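PDB 6GKV: coclaurine N-methyltransferase from Coptis japonica, which transfers a methyl group from S-adenosyl-L-methionine to the ring nitrogen of coclaurine and related tetrahydroisoquinolines in alkaloid biosynthesis. Local coordinates for residues 30-35 with 334-339; 304-309 with 317-322. One frame throughout, in Å; residues are numbered along the deposited sequence.

Contact 1 of 2, residues 30-35 with 334-339; sequences RELARR and FGYNNG
Tyr336, whose side chain packs on Leu32 and Ala33, has its carbonyl tied into a tight turn: Tyr336 O accepts a hydrogen bond from Gly339 N at 2.8 Å, and Asn337, Asn338 and Gly339 all have positive phi. No hydrogen bond crosses between the two segments. The phenol oxygen is set against aliphatic carbon, with Tyr336 OH 3.6 Å from Ala33 CB and 3.7 Å from Ala33 CA. Leu32 CB lies over one face of the ring, 4.0 Å from Tyr336 CE1, and its methyl CD1 comes to 3.6 Å from Tyr336 CD1, farther back toward the stem of the tyrosine. The two side chains run alongside but reversed, so that the branched end of the leucine nears the root of the ring while the hydroxyl reaches Ala33. The tyrosine manages this because its CG stands anti to the backbone N (chi1 -159°), which carries the ring across to helix 21-39. The contact thus joins an N-terminal helix to the turn leading from helix 313-335 into strand 342-350, the antiparallel strand that sits between 221-230 and 272-279 in the 3-2-1-4-5-7-6 sheet of a class I methyltransferase. Trp342, early in that strand, is touched by both Leu32 and Tyr336, as well as by Phe334, which also lines the pocket of the bound N-methylheliamine. Elsewhere on helix 21-39, Arg34 NH1 and Glu31 OE1 form a salt bridge of 2.6 Å one helical turn apart. Its hydrogen bond is weak, bent to 121° at the hydrogen, although the carboxylate carbon lies in the guanidinium plane at its edge. Arg34 NH2 has a second carboxylate, that of Asp241.

Contact 2 of 2, residues 304-309 with 317-322; sequences PMFETL and VKLINY
The leucine chain of Leu319 runs roughly perpendicular to the side chain of Phe306 and is laid over one face of its ring. Leu319 CD2 sits nearly above the ring centre, 3.8 Å from the centroid and only 12° off the normal, in a CH-pi contact. Its CG lies over the CD2–CE2 side, 3.5 Å from Phe306 CE2. With CG anti to the carbonyl carbon (chi1 -82°), Phe306 sends its ring across to helix 313-335 and turns its CD2–CE2 edge to Ile320: Ile320 N lies close to the ring plane, 3.6 Å from Phe306 CE2. Ile320 CB packs 4.0 Å from Phe306 CD2, on the side of the plane opposite Leu319 CD2. These contacts join the consecutive helices 299-309 and 313-335 across a short connection, in a helical part of the fold that lies away from the annotated sites. Helix 79-85 covers the same ring through Phe81, with planes at about 55°, and Ala316 and Trp323 also touch it. Losing the ring of Phe306 to an alanine is likely to open a gap between the helices and strip Leu319 CD2 of its aromatic face. Within segment 304-309, Pro304 O accepts from both Thr308 N and, at 2.9 Å, Thr308 OG1, which reach it from opposite faces of the carbonyl plane. Between the helices, by contrast, no hydrogen bond or salt bridge forms, so cohesion here rests on dispersion, CH-pi attraction and the burial of apolar surface.

How the contacts relate
Helix 313-335 serves both contacts, contact 2 near its start and contact 1 at its far end, where the chain turns toward strand 342-350. Their centres are about 29 Å apart and their nearest atoms about 13 Å, so they do not touch. Contact 2 is nested within the long loop that contact 1 closes, and it joins consecutive helices, whereas contact 1 brings together regions near the two ends of the chain. Contact 2 is the more buried, and its side chains meet through apolar groups alone; contact 1 is partly buried, setting a phenol against aliphatic carbon, with charged groups nearby on its helix.

Contact 1 of 2, residues 30-35 with 334-339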
loop_
_atom_site.group_PDB
_atom_site.type_symbol
_atom_site.label_atom_id
_atom_site.label_comp_id
_atom_site.label_asym_id
_atom_site.label_seq_id
_atom_site.Cartn_x
_atom_site.Cartn_y
_atom_site.Cartn_z
ATOM N N ARG A 30 -13.128 -12.653 -21.264
ATOM C CA ARG A 30 -11.914 -13.058 -21.963
ATOM C C ARG A 30 -10.911 -11.923 -21.946
ATOM O O ARG A 30 -9.708 -12.159 -21.854
ATOM C CB ARG A 30 -12.203 -13.458 -23.408
ATOM C CG ARG A 30 -13.019 -14.704 -23.570
ATOM C CD ARG A 30 -13.051 -15.087 -25.057
ATOM N NE ARG A 30 -13.985 -16.188 -25.306
ATOM C CZ ARG A 30 -14.567 -16.444 -26.467
ATOM N NH1 ARG A 30 -14.325 -15.682 -27.531
ATOM N NH2 ARG A 30 -15.400 -17.469 -26.563
ATOM N N GLU A 31 -11.413 -10.694 -22.064
ATOM C CA GLU A 31 -10.551 -9.510 -22.028
ATOM C C GLU A 31 -10.066 -9.261 -20.606
ATOM O O GLU A 31 -8.886 -8.996 -20.389
ATOM C CB GLU A 31 -11.276 -8.270 -22.575
ATOM C CG GLU A 31 -11.484 -8.293 -24.066
ATOM C CD GLU A 31 -10.211 -8.624 -24.830
ATOM O OE1 GLU A 31 -9.200 -7.908 -24.645
ATOM O OE2 GLU A 31 -10.224 -9.600 -25.611
ATOM N N LEU A 32 -10.998 -9.329 -19.659
ATOM C CA LEU A 32 -10.682 -9.252 -18.243
ATOM C C LEU A 32 -9.530 -10.191 -17.893
ATOM O O LEU A 32 -8.486 -9.749 -17.425
ATOM C CB LEU A 32 -11.906 -9.595 -17.404
ATOM C CG LEU A 32 -13.012 -8.551 -17.432
ATOM C CD1 LEU A 32 -14.053 -8.904 -16.386
ATOM C CD2 LEU A 32 -12.420 -7.168 -17.185
ATOM N N ALA A 33 -9.726 -11.478 -18.157
ATOM C CA ALA A 33 -8.681 -12.483 -17.986
ATOM C C ALA A 33 -7.355 -11.968 -18.514
ATOM O O ALA A 33 -6.339 -12.051 -17.843
ATOM C CB ALA A 33 -9.063 -13.772 -18.701
ATOM N N ARG A 34 -7.381 -11.403 -19.715
ATOM C CA ARG A 34 -6.156 -10.920 -20.335
ATOM C C ARG A 34 -5.573 -9.680 -19.646
ATOM O O ARG A 34 -4.365 -9.450 -19.731
ATOM C CB ARG A 34 -6.394 -10.603 -21.804
ATOM C CG ARG A 34 -6.621 -11.810 -22.722
ATOM C CD ARG A 34 -6.901 -11.333 -24.162
ATOM N NE ARG A 34 -5.730 -10.681 -24.743
ATOM C CZ ARG A 34 -5.711 -9.459 -25.270
ATOM N NH1 ARG A 34 -6.811 -8.713 -25.317
ATOM N NH2 ARG A 34 -4.573 -8.984 -25.756
ATOM N N ARG A 35 -6.417 -8.869 -19.003
ATOM C CA ARG A 35 -5.925 -7.686 -18.294
ATOM C C ARG A 35 -5.246 -8.132 -16.996
ATOM O O ARG A 35 -4.167 -7.644 -16.646
ATOM C CB ARG A 35 -7.052 -6.688 -17.995
ATOM C CG ARG A 35 -6.554 -5.397 -17.307
ATOM C CD ARG A 35 -6.642 -4.248 -18.275
ATOM N NE ARG A 35 -5.355 -3.633 -18.527
ATOM C CZ ARG A 35 -5.121 -2.797 -19.528
ATOM N NH1 ARG A 35 -3.909 -2.278 -19.689
ATOM N NH2 ARG A 35 -6.100 -2.489 -20.364
ATOM N N PHE A 334 -16.351 -5.998 -12.115
ATOM C CA PHE A 334 -16.330 -5.977 -10.674
ATOM C C PHE A 334 -16.754 -7.289 -10.032
ATOM O O PHE A 334 -16.314 -7.598 -8.939
ATOM C CB PHE A 334 -17.183 -4.822 -10.193
ATOM C CG PHE A 334 -16.530 -3.515 -10.447
ATOM C CD1 PHE A 334 -16.713 -2.858 -11.668
ATOM C CD2 PHE A 334 -15.645 -2.981 -9.513
ATOM C CE1 PHE A 334 -16.064 -1.671 -11.936
ATOM C CE2 PHE A 334 -14.986 -1.788 -9.776
ATOM C CZ PHE A 334 -15.198 -1.135 -10.979
ATOM N N GLY A 335 -17.590 -8.068 -10.703
ATOM C CA GLY A 335 -17.990 -9.362 -10.164
ATOM C C GLY A 335 -16.992 -10.461 -10.477
ATOM O O GLY A 335 -17.147 -11.577 -9.991
ATOM N N TYR A 336 -15.964 -10.149 -11.273
ATOM C CA TYR A 336 -14.955 -11.141 -11.664
ATOM C C TYR A 336 -14.338 -11.831 -10.446
ATOM O O TYR A 336 -14.100 -11.180 -9.399
ATOM C CB TYR A 336 -13.853 -10.485 -12.507
ATOM C CG TYR A 336 -13.074 -11.478 -13.353
ATOM C CD1 TYR A 336 -13.591 -11.932 -14.561
ATOM C CD2 TYR A 336 -11.834 -11.971 -12.945
ATOM C CE1 TYR A 336 -12.901 -12.835 -15.334
ATOM C CE2 TYR A 336 -11.123 -12.884 -13.734
ATOM C CZ TYR A 336 -11.676 -13.308 -14.923
ATOM O OH TYR A 336 -11.002 -14.203 -15.720
ATOM N N ASN A 337 -14.076 -13.135 -10.581
ATOM C CA ASN A 337 -13.526 -13.967 -9.478
ATOM C C ASN A 337 -14.142 -13.689 -8.126
ATOM O O ASN A 337 -13.427 -13.400 -7.178
ATOM C CB ASN A 337 -12.019 -13.776 -9.340
ATOM C CG ASN A 337 -11.252 -14.438 -10.446
ATOM O OD1 ASN A 337 -11.753 -15.364 -11.107
ATOM N ND2 ASN A 337 -10.021 -13.976 -10.663
ATOM N N ASN A 338 -15.465 -13.749 -8.062
ATOM C CA ASN A 338 -16.216 -13.489 -6.840
ATOM C C ASN A 338 -15.936 -12.111 -6.228
ATOM O O ASN A 338 -16.098 -11.923 -5.034
ATOM C CB ASN A 338 -15.933 -14.592 -5.815
ATOM C CG ASN A 338 -16.969 -14.647 -4.696
ATOM O OD1 ASN A 338 -18.108 -14.238 -4.873
ATOM N ND2 ASN A 338 -16.561 -15.151 -3.529
ATOM N N GLY A 339 -15.546 -11.134 -7.049
ATOM C CA GLY A 339 -15.406 -9.755 -6.577
ATOM C C GLY A 339 -14.103 -9.411 -5.856
ATOM O O GLY A 339 -13.996 -8.357 -5.211
#

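Contact 2 of 2, residues 304-309 with 317-322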
loop_
_atom_site.group_PDB
_atom_site.type_symbol
_atom_site.label_atom_id
_atom_site.label_comp_id
_atom_site.label_asym_id
_atom_site.label_seq_id
_atom_site.Cartn_x
_atom_site.Cartn_y
_atom_site.Cartn_z
ATOM N N PRO A 304 -38.883 5.740 -26.634
ATOM C CA PRO A 304 -39.317 7.053 -27.118
ATOM C C PRO A 304 -38.485 8.210 -26.566
ATOM O O PRO A 304 -38.337 9.236 -27.230
ATOM C CB PRO A 304 -40.767 7.140 -26.628
ATOM C CG PRO A 304 -41.215 5.728 -26.569
ATOM C CD PRO A 304 -40.015 4.997 -26.050
ATOM N N MET A 305 -37.943 8.047 -25.370
ATOM C CA MET A 305 -37.129 9.099 -24.787
ATOM C C MET A 305 -35.830 9.304 -25.569
ATOM O O MET A 305 -35.376 10.439 -25.751
ATOM C CB MET A 305 -36.829 8.774 -23.334
ATOM C CG MET A 305 -35.882 9.741 -22.674
ATOM S SD MET A 305 -35.472 9.155 -21.034
ATOM C CE MET A 305 -37.086 9.135 -20.240
ATOM N N PHE A 306 -35.239 8.198 -26.024
ATOM C CA PHE A 306 -33.973 8.232 -26.754
ATOM C C PHE A 306 -34.191 8.659 -28.210
ATOM O O PHE A 306 -33.331 9.303 -28.817
ATOM C CB PHE A 306 -33.278 6.864 -26.695
ATOM C CG PHE A 306 -32.498 6.624 -25.421
ATOM C CD1 PHE A 306 -32.642 7.463 -24.328
ATOM C CD2 PHE A 306 -31.590 5.565 -25.331
ATOM C CE1 PHE A 306 -31.912 7.239 -23.156
ATOM C CE2 PHE A 306 -30.854 5.343 -24.172
ATOM C CZ PHE A 306 -31.017 6.178 -23.080
ATOM N N GLU A 307 -35.341 8.295 -28.765
ATOM C CA GLU A 307 -35.740 8.799 -30.078
ATOM C C GLU A 307 -35.886 10.328 -30.029
ATOM O O GLU A 307 -35.357 11.034 -30.890
ATOM C CB GLU A 307 -37.041 8.133 -30.553
ATOM C CG GLU A 307 -36.841 6.777 -31.265
ATOM C CD GLU A 307 -38.108 5.904 -31.293
ATOM O OE1 GLU A 307 -39.194 6.390 -30.900
ATOM O OE2 GLU A 307 -38.017 4.722 -31.702
ATOM N N THR A 308 -36.568 10.835 -29.001
ATOM C CA THR A 308 -36.801 12.273 -28.870
ATOM C C THR A 308 -35.506 13.056 -28.678
ATOM O O THR A 308 -35.365 14.167 -29.191
ATOM C CB THR A 308 -37.765 12.592 -27.694
ATOM O OG1 THR A 308 -39.025 11.940 -27.916
ATOM C CG2 THR A 308 -38.008 14.104 -27.587
ATOM N N LEU A 309 -34.566 12.466 -27.951
ATOM C CA LEU A 309 -33.299 13.114 -27.638
ATOM C C LEU A 309 -32.324 13.033 -28.802
ATOM O O LEU A 309 -31.619 13.997 -29.103
ATOM C CB LEU A 309 -32.670 12.479 -26.399
ATOM C CG LEU A 309 -31.324 13.087 -26.031
ATOM C CD1 LEU A 309 -31.470 14.576 -25.783
ATOM C CD2 LEU A 309 -30.739 12.383 -24.820
ATOM N N VAL A 317 -31.294 3.232 -30.777
ATOM C CA VAL A 317 -30.787 1.883 -30.579
ATOM C C VAL A 317 -29.334 1.869 -30.093
ATOM O O VAL A 317 -29.015 1.208 -29.110
ATOM C CB VAL A 317 -30.883 1.069 -31.871
ATOM C CG1 VAL A 317 -30.132 -0.258 -31.729
ATOM C CG2 VAL A 317 -32.330 0.845 -32.235
ATOM N N LYS A 318 -28.447 2.579 -30.785
ATOM C CA LYS A 318 -27.041 2.595 -30.386
ATOM C C LYS A 318 -26.902 3.078 -28.944
ATOM O O LYS A 318 -26.077 2.568 -28.185
ATOM C CB LYS A 318 -26.197 3.472 -31.319
ATOM C CG LYS A 318 -25.999 2.887 -32.742
ATOM C CD LYS A 318 -25.086 3.786 -33.605
ATOM C CE LYS A 318 -24.843 3.219 -35.003
ATOM N NZ LYS A 318 -25.553 3.962 -36.110
ATOM N N LEU A 319 -27.745 4.031 -28.558
ATOM C CA LEU A 319 -27.614 4.652 -27.252
ATOM C C LEU A 319 -28.067 3.730 -26.128
ATOM O O LEU A 319 -27.435 3.679 -25.067
ATOM C CB LEU A 319 -28.399 5.958 -27.215
ATOM C CG LEU A 319 -28.193 6.823 -25.976
ATOM C CD1 LEU A 319 -26.709 7.053 -25.707
ATOM C CD2 LEU A 319 -28.928 8.133 -26.196
ATOM N N ILE A 320 -29.158 3.003 -26.341
ATOM C CA ILE A 320 -29.633 2.087 -25.311
ATOM C C ILE A 320 -28.626 0.926 -25.136
ATOM O O ILE A 320 -28.369 0.480 -24.025
ATOM C CB ILE A 320 -31.049 1.569 -25.635
ATOM C CG1 ILE A 320 -31.464 0.456 -24.678
ATOM C CG2 ILE A 320 -31.114 1.020 -27.023
ATOM C CD1 ILE A 320 -31.738 0.931 -23.273
ATOM N N ASN A 321 -28.020 0.469 -26.225
ATOM C CA ASN A 321 -27.042 -0.601 -26.123
ATOM C C ASN A 321 -25.721 -0.078 -25.572
ATOM O O ASN A 321 -24.869 -0.850 -25.109
ATOM C CB ASN A 321 -26.844 -1.263 -27.479
ATOM C CG ASN A 321 -28.011 -2.135 -27.854
ATOM O OD1 ASN A 321 -28.452 -2.957 -27.049
ATOM N ND2 ASN A 321 -28.540 -1.957 -29.073
ATOM N N TYR A 322 -25.550 1.242 -25.633
ATOM C CA TYR A 322 -24.410 1.856 -24.983
ATOM C C TYR A 322 -24.555 1.635 -23.490
ATOM O O TYR A 322 -23.623 1.212 -22.808
ATOM C CB TYR A 322 -24.298 3.363 -25.260
ATOM C CG TYR A 322 -23.284 3.965 -24.309
ATOM C CD1 TYR A 322 -21.927 3.899 -24.598
ATOM C CD2 TYR A 322 -23.673 4.535 -23.093
ATOM C CE1 TYR A 322 -20.983 4.395 -23.726
ATOM C CE2 TYR A 322 -22.720 5.035 -22.198
ATOM C CZ TYR A 322 -21.379 4.964 -22.532
ATOM O OH TYR A 322 -20.416 5.455 -21.695
#